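PDB 4P0F: serine protease inhibitor 4, isoform B from Drosophila melanogaster, which probably inhibits serine-type and cysteine-type endopeptidases, as a member of the serpin family, and is seen here in its cleaved form. Local coordinates for residues 149-154 and 317-322; 313-318 and 336-341. All blocks are in the same frame, centred on the assembly; numbering follows the deposited sequence.

Contact 1. Residues 149-154 and 317-322; sequences KDLVPA and IHKAFI
Lys319 anchors loop 149-154 on strand 317-322 through two hydrogen bonds from its ammonium group to backbone carbonyls. Lys319 NZ is 3.1 Å from Lys149 O, in the carbonyl plane and at an angle of 153° at the oxygen. The other bond is shorter, Lys319 NZ to Asp150 O at 2.8 Å, but that donor stands well above the carbonyl plane. Asp150 has a left-handed backbone conformation, and in this turn both oxygens come within reach of one nitrogen. Lys319 starts with CG opposite its own carbonyl carbon (chi1 -70°) and runs extended from there, sending NZ out to the loop.

The carboxylate of Asp150 probably adds only a longer-range attraction: its OD2 is 4.5 Å from Lys319 NZ, too far for a salt bridge.

The rest is van der Waals packing. Leu151 runs alongside the lysine in the opposite direction, CD1 lying 3.9 Å from Lys319 CG. Two residues before the lysine, on the same side of the strand, Ile317 divides its branches: CG2 lies 3.4 Å from Leu151 O, and CD1 meets Pro153 CD at 3.6 Å. Leu151 also touches Asn137 and Val140 of helix 129-143, so the loop joins helix and strand.

With an alanine in place of Lys319 the chain beyond CB is gone, and the loop would probably be held less firmly, the carbonyls of Lys149 and Asp150 losing their shared donor and Leu151 CD1 keeping only CB beside it. The fastening thus depends on the course of the loop backbone more than on the side chains of Lys149 and Asp150.

Contact 2. Residues 313-318 and 336-341; sequences VSAIIH and GMAVRR
Met337 turns CG away from its own carbonyl carbon (chi1 -71°) and lays it beside Ile316, 3.8 Å from CG2; the two side chains lie side by side, pointing the same way. A bend at the thioether (chi3 35°) then swings CE across to Val313, where it meets CG2 at 3.9 Å. Val313 CG2 also faces Val339 CG2, so Val313, Ile316, Met337 and Val339 make one apolar face. Met337 carries that face on to Cys44 and Ala48 of helix 38-49.

On the other face Ala315 and Ala338 pair with only methyl groups, CB to CB 4.4 Å.

The backbones run antiparallel at 166°. Ile317 and Gly336 exchange two bonds, N of Ile317 to O of Gly336 at 2.8 Å and N of Gly336 to O of Ile317 at 2.9 Å. Ala338 N donates to Ala315 O, and its own O receives Ser314 N at 2.9 Å. Between Val313 and Ala315 the register slips by one residue, a beta bulge, and Ala315 N is left buried with no partner in the model. At the bulge, Ser314 CB lies 3.8 Å from Arg340 CD. The guanidinium of Arg340 takes hold of Arg341 O side-on, through NE and NH2 with the oxygen in its plane, while NH2 also forms a salt bridge to Glu160.

Strand 328-341 also pairs with strand 161-174, so it is a central strand of the serpin's large sheet, as expected of a cleaved serpin whose reactive-centre loop has inserted between its neighbours.

In the fold
Both contacts use strand 311-324, and their segments share Ile317 and His318; Ile317 gives its side chain to the loop and its backbone to the neighbouring strand. Their centres are about 13 Å apart, and they touch where Leu151 CD2 lies 3.9 Å from Gly336 N. Contact 2 is the in-sheet seam between strand 311-324 and the inserted strand 328-341; contact 1 lays the loop that follows helix 129-143 over the same sheet. In serpins generally this helix and loop are thought to shift aside as the reactive-centre loop enters; whether contact 1 is already made before insertion cannot be told from the cleaved form.

Contact 1. Residues 149-154 and 317-322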
loop_
_atom_site.group_PDB
_atom_site.type_symbol
_atom_site.label_atom_id
_atom_site.label_comp_id
_atom_site.label_asym_id
_atom_site.label_seq_id
_atom_site.Cartn_x
_atom_site.Cartn_y
_atom_site.Cartn_z
ATOM N N LYS A 149 2.337 5.049 13.481
ATOM C CA LYS A 149 2.434 4.786 14.915
ATOM C C LYS A 149 1.388 3.783 15.355
ATOM O O LYS A 149 0.317 3.687 14.754
ATOM C CB LYS A 149 2.258 6.078 15.708
ATOM C CG LYS A 149 3.182 7.194 15.304
ATOM C CD LYS A 149 3.005 8.380 16.240
ATOM C CE LYS A 149 4.055 9.451 16.024
ATOM N NZ LYS A 149 3.936 10.523 17.049
ATOM N N ASP A 150 1.704 3.050 16.420
ATOM C CA ASP A 150 0.801 2.053 16.985
ATOM C C ASP A 150 0.192 1.131 15.937
ATOM O O ASP A 150 -1.018 0.897 15.953
ATOM C CB ASP A 150 -0.328 2.734 17.764
ATOM C CG ASP A 150 -1.086 1.765 18.674
ATOM O OD1 ASP A 150 -0.454 0.846 19.242
ATOM O OD2 ASP A 150 -2.317 1.919 18.816
ATOM N N LEU A 151 1.013 0.584 15.043
ATOM C CA LEU A 151 0.493 -0.301 13.996
ATOM C C LEU A 151 -0.286 -1.472 14.587
ATOM O O LEU A 151 -1.446 -1.686 14.242
ATOM C CB LEU A 151 1.623 -0.840 13.113
ATOM C CG LEU A 151 1.162 -1.801 12.003
ATOM C CD1 LEU A 151 0.390 -1.057 10.945
ATOM C CD2 LEU A 151 2.319 -2.543 11.391
ATOM N N VAL A 152 0.362 -2.232 15.469
ATOM C CA VAL A 152 -0.239 -3.430 16.047
ATOM C C VAL A 152 -0.618 -3.176 17.495
ATOM O O VAL A 152 0.260 -3.068 18.338
ATOM C CB VAL A 152 0.718 -4.632 15.973
ATOM C CG1 VAL A 152 0.030 -5.890 16.490
ATOM C CG2 VAL A 152 1.203 -4.830 14.545
ATOM N N PRO A 153 -1.924 -3.070 17.792
ATOM C CA PRO A 153 -2.297 -2.776 19.182
ATOM C C PRO A 153 -1.992 -3.931 20.109
ATOM O O PRO A 153 -2.060 -5.087 19.691
ATOM C CB PRO A 153 -3.812 -2.538 19.115
ATOM C CG PRO A 153 -4.154 -2.444 17.675
ATOM C CD PRO A 153 -3.106 -3.183 16.920
ATOM N N ALA A 154 -1.677 -3.626 21.362
ATOM C CA ALA A 154 -1.386 -4.655 22.338
ATOM C C ALA A 154 -2.565 -5.604 22.489
ATOM O O ALA A 154 -2.365 -6.786 22.772
ATOM C CB ALA A 154 -1.036 -4.033 23.682
ATOM N N ILE A 317 -3.343 -5.907 9.785
ATOM C CA ILE A 317 -3.571 -4.482 10.016
ATOM C C ILE A 317 -2.721 -3.673 9.050
ATOM O O ILE A 317 -1.538 -3.934 8.891
ATOM C CB ILE A 317 -3.245 -4.086 11.468
ATOM C CG1 ILE A 317 -4.151 -4.850 12.436
ATOM C CG2 ILE A 317 -3.432 -2.596 11.659
ATOM C CD1 ILE A 317 -3.633 -4.912 13.856
ATOM N N HIS A 318 -3.340 -2.695 8.397
ATOM C CA HIS A 318 -2.631 -1.840 7.470
ATOM C C HIS A 318 -2.871 -0.403 7.841
ATOM O O HIS A 318 -4.007 -0.007 8.110
ATOM C CB HIS A 318 -3.086 -2.090 6.037
ATOM C CG HIS A 318 -2.296 -1.343 5.012
ATOM N ND1 HIS A 318 -1.013 -1.697 4.655
ATOM C CD2 HIS A 318 -2.611 -0.266 4.254
ATOM C CE1 HIS A 318 -0.578 -0.879 3.714
ATOM N NE2 HIS A 318 -1.526 0.003 3.457
ATOM N N LYS A 319 -1.794 0.368 7.856
ATOM C CA LYS A 319 -1.887 1.805 8.098
ATOM C C LYS A 319 -1.051 2.537 7.078
ATOM O O LYS A 319 0.040 2.093 6.742
ATOM C CB LYS A 319 -1.417 2.156 9.506
ATOM C CG LYS A 319 -2.331 1.695 10.616
ATOM C CD LYS A 319 -2.063 2.495 11.904
ATOM C CE LYS A 319 -2.871 1.949 13.082
ATOM N NZ LYS A 319 -2.626 2.633 14.402
ATOM N N ALA A 320 -1.556 3.672 6.598
ATOM C CA ALA A 320 -0.839 4.444 5.593
ATOM C C ALA A 320 -1.058 5.950 5.782
ATOM O O ALA A 320 -2.025 6.390 6.410
ATOM C CB ALA A 320 -1.254 4.008 4.207
ATOM N N PHE A 321 -0.100 6.710 5.261
ATOM C CA PHE A 321 -0.051 8.163 5.399
ATOM C C PHE A 321 0.517 8.753 4.123
ATOM O O PHE A 321 1.427 8.178 3.537
ATOM C CB PHE A 321 0.822 8.567 6.591
ATOM C CG PHE A 321 1.096 10.044 6.672
ATOM C CD1 PHE A 321 2.184 10.600 6.016
ATOM C CD2 PHE A 321 0.253 10.875 7.376
ATOM C CE1 PHE A 321 2.425 11.959 6.075
ATOM C CE2 PHE A 321 0.492 12.241 7.436
ATOM C CZ PHE A 321 1.581 12.773 6.793
ATOM N N ILE A 322 -0.004 9.905 3.706
ATOM C CA ILE A 322 0.583 10.633 2.589
ATOM C C ILE A 322 0.395 12.136 2.810
ATOM O O ILE A 322 -0.620 12.567 3.353
ATOM C CB ILE A 322 -0.036 10.201 1.233
ATOM C CG1 ILE A 322 0.700 10.869 0.065
ATOM C CG2 ILE A 322 -1.519 10.519 1.183
ATOM C CD1 ILE A 322 0.439 10.179 -1.291
#

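Contact 2. Residues 313-318 and 336-341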
loop_
_atom_site.group_PDB
_atom_site.type_symbol
_atom_site.label_atom_id
_atom_site.label_comp_id
_atom_site.label_asym_id
_atom_site.label_seq_id
_atom_site.Cartn_x
_atom_site.Cartn_y
_atom_site.Cartn_z
ATOM N N VAL A 313 -4.273 -17.033 11.086
ATOM C CA VAL A 313 -4.103 -15.586 11.136
ATOM C C VAL A 313 -5.218 -14.954 11.964
ATOM O O VAL A 313 -6.396 -15.198 11.704
ATOM C CB VAL A 313 -4.091 -14.994 9.709
ATOM C CG1 VAL A 313 -4.058 -13.481 9.743
ATOM C CG2 VAL A 313 -2.906 -15.537 8.928
ATOM N N SER A 314 -4.848 -14.148 12.959
ATOM C CA SER A 314 -5.830 -13.477 13.814
ATOM C C SER A 314 -6.089 -12.027 13.422
ATOM O O SER A 314 -7.116 -11.464 13.791
ATOM C CB SER A 314 -5.374 -13.511 15.272
ATOM O OG SER A 314 -4.033 -13.074 15.373
ATOM N N ALA A 315 -5.142 -11.408 12.723
ATOM C CA ALA A 315 -5.332 -10.032 12.275
ATOM C C ALA A 315 -4.390 -9.671 11.144
ATOM O O ALA A 315 -3.256 -10.142 11.091
ATOM C CB ALA A 315 -5.139 -9.069 13.437
ATOM N N ILE A 316 -4.874 -8.826 10.229
ATOM C CA ILE A 316 -4.022 -8.180 9.244
ATOM C C ILE A 316 -4.318 -6.696 9.342
ATOM O O ILE A 316 -5.435 -6.283 9.063
ATOM C CB ILE A 316 -4.280 -8.649 7.793
ATOM C CG1 ILE A 316 -4.226 -10.172 7.687
ATOM C CG2 ILE A 316 -3.273 -7.987 6.851
ATOM C CD1 ILE A 316 -4.509 -10.709 6.277
ATOM N N ILE A 317 -3.343 -5.907 9.785
ATOM C CA ILE A 317 -3.571 -4.482 10.016
ATOM C C ILE A 317 -2.721 -3.673 9.050
ATOM O O ILE A 317 -1.538 -3.934 8.891
ATOM C CB ILE A 317 -3.245 -4.086 11.468
ATOM C CG1 ILE A 317 -4.151 -4.850 12.436
ATOM C CG2 ILE A 317 -3.432 -2.596 11.659
ATOM C CD1 ILE A 317 -3.633 -4.912 13.856
ATOM N N HIS A 318 -3.340 -2.695 8.397
ATOM C CA HIS A 318 -2.631 -1.840 7.470
ATOM C C HIS A 318 -2.871 -0.403 7.841
ATOM O O HIS A 318 -4.007 -0.007 8.110
ATOM C CB HIS A 318 -3.086 -2.090 6.037
ATOM C CG HIS A 318 -2.296 -1.343 5.012
ATOM N ND1 HIS A 318 -1.013 -1.697 4.655
ATOM C CD2 HIS A 318 -2.611 -0.266 4.254
ATOM C CE1 HIS A 318 -0.578 -0.879 3.714
ATOM N NE2 HIS A 318 -1.526 0.003 3.457
ATOM N N GLY A 336 0.930 -5.411 9.172
ATOM C CA GLY A 336 1.274 -6.394 10.183
ATOM C C GLY A 336 0.269 -7.528 10.166
ATOM O O GLY A 336 -0.936 -7.295 10.223
ATOM N N MET A 337 0.782 -8.756 10.092
ATOM C CA MET A 337 -0.053 -9.957 10.121
ATOM C C MET A 337 0.245 -10.745 11.371
ATOM O O MET A 337 1.366 -11.215 11.537
ATOM C CB MET A 337 0.201 -10.843 8.909
ATOM C CG MET A 337 -0.327 -10.303 7.580
ATOM S SD MET A 337 -0.211 -11.503 6.224
ATOM C CE MET A 337 -0.549 -13.013 7.146
ATOM N N ALA A 338 -0.746 -10.888 12.242
ATOM C CA ALA A 338 -0.576 -11.657 13.476
ATOM C C ALA A 338 -0.998 -13.094 13.250
ATOM O O ALA A 338 -2.090 -13.339 12.765
ATOM C CB ALA A 338 -1.377 -11.041 14.597
ATOM N N VAL A 339 -0.126 -14.030 13.628
ATOM C CA VAL A 339 -0.377 -15.464 13.482
ATOM C C VAL A 339 -0.376 -16.076 14.871
ATOM O O VAL A 339 0.551 -15.844 15.646
ATOM C CB VAL A 339 0.683 -16.137 12.595
ATOM C CG1 VAL A 339 0.452 -17.642 12.496
ATOM C CG2 VAL A 339 0.680 -15.517 11.198
ATOM N N ARG A 340 -1.431 -16.821 15.185
ATOM C CA ARG A 340 -1.619 -17.396 16.514
ATOM C C ARG A 340 -1.808 -18.898 16.442
ATOM O O ARG A 340 -2.167 -19.437 15.411
ATOM C CB ARG A 340 -2.835 -16.768 17.198
ATOM C CG ARG A 340 -4.115 -16.912 16.383
ATOM C CD ARG A 340 -5.357 -16.733 17.221
ATOM N NE ARG A 340 -5.483 -17.825 18.180
ATOM C CZ ARG A 340 -6.296 -17.821 19.227
ATOM N NH1 ARG A 340 -7.074 -16.776 19.471
ATOM N NH2 ARG A 340 -6.317 -18.869 20.040
ATOM N N ARG A 341 -1.592 -19.587 17.548
ATOM C CA ARG A 341 -1.966 -20.991 17.569
ATOM C C ARG A 341 -3.488 -21.073 17.624
ATOM O O ARG A 341 -4.143 -20.237 18.245
ATOM C CB ARG A 341 -1.319 -21.714 18.743
ATOM C CG ARG A 341 -1.682 -21.189 20.102
ATOM C CD ARG A 341 -1.522 -22.301 21.136
ATOM N NE ARG A 341 -2.520 -23.344 20.929
ATOM C CZ ARG A 341 -2.423 -24.590 21.391
ATOM N NH1 ARG A 341 -1.366 -24.966 22.095
ATOM N NH2 ARG A 341 -3.390 -25.465 21.140
#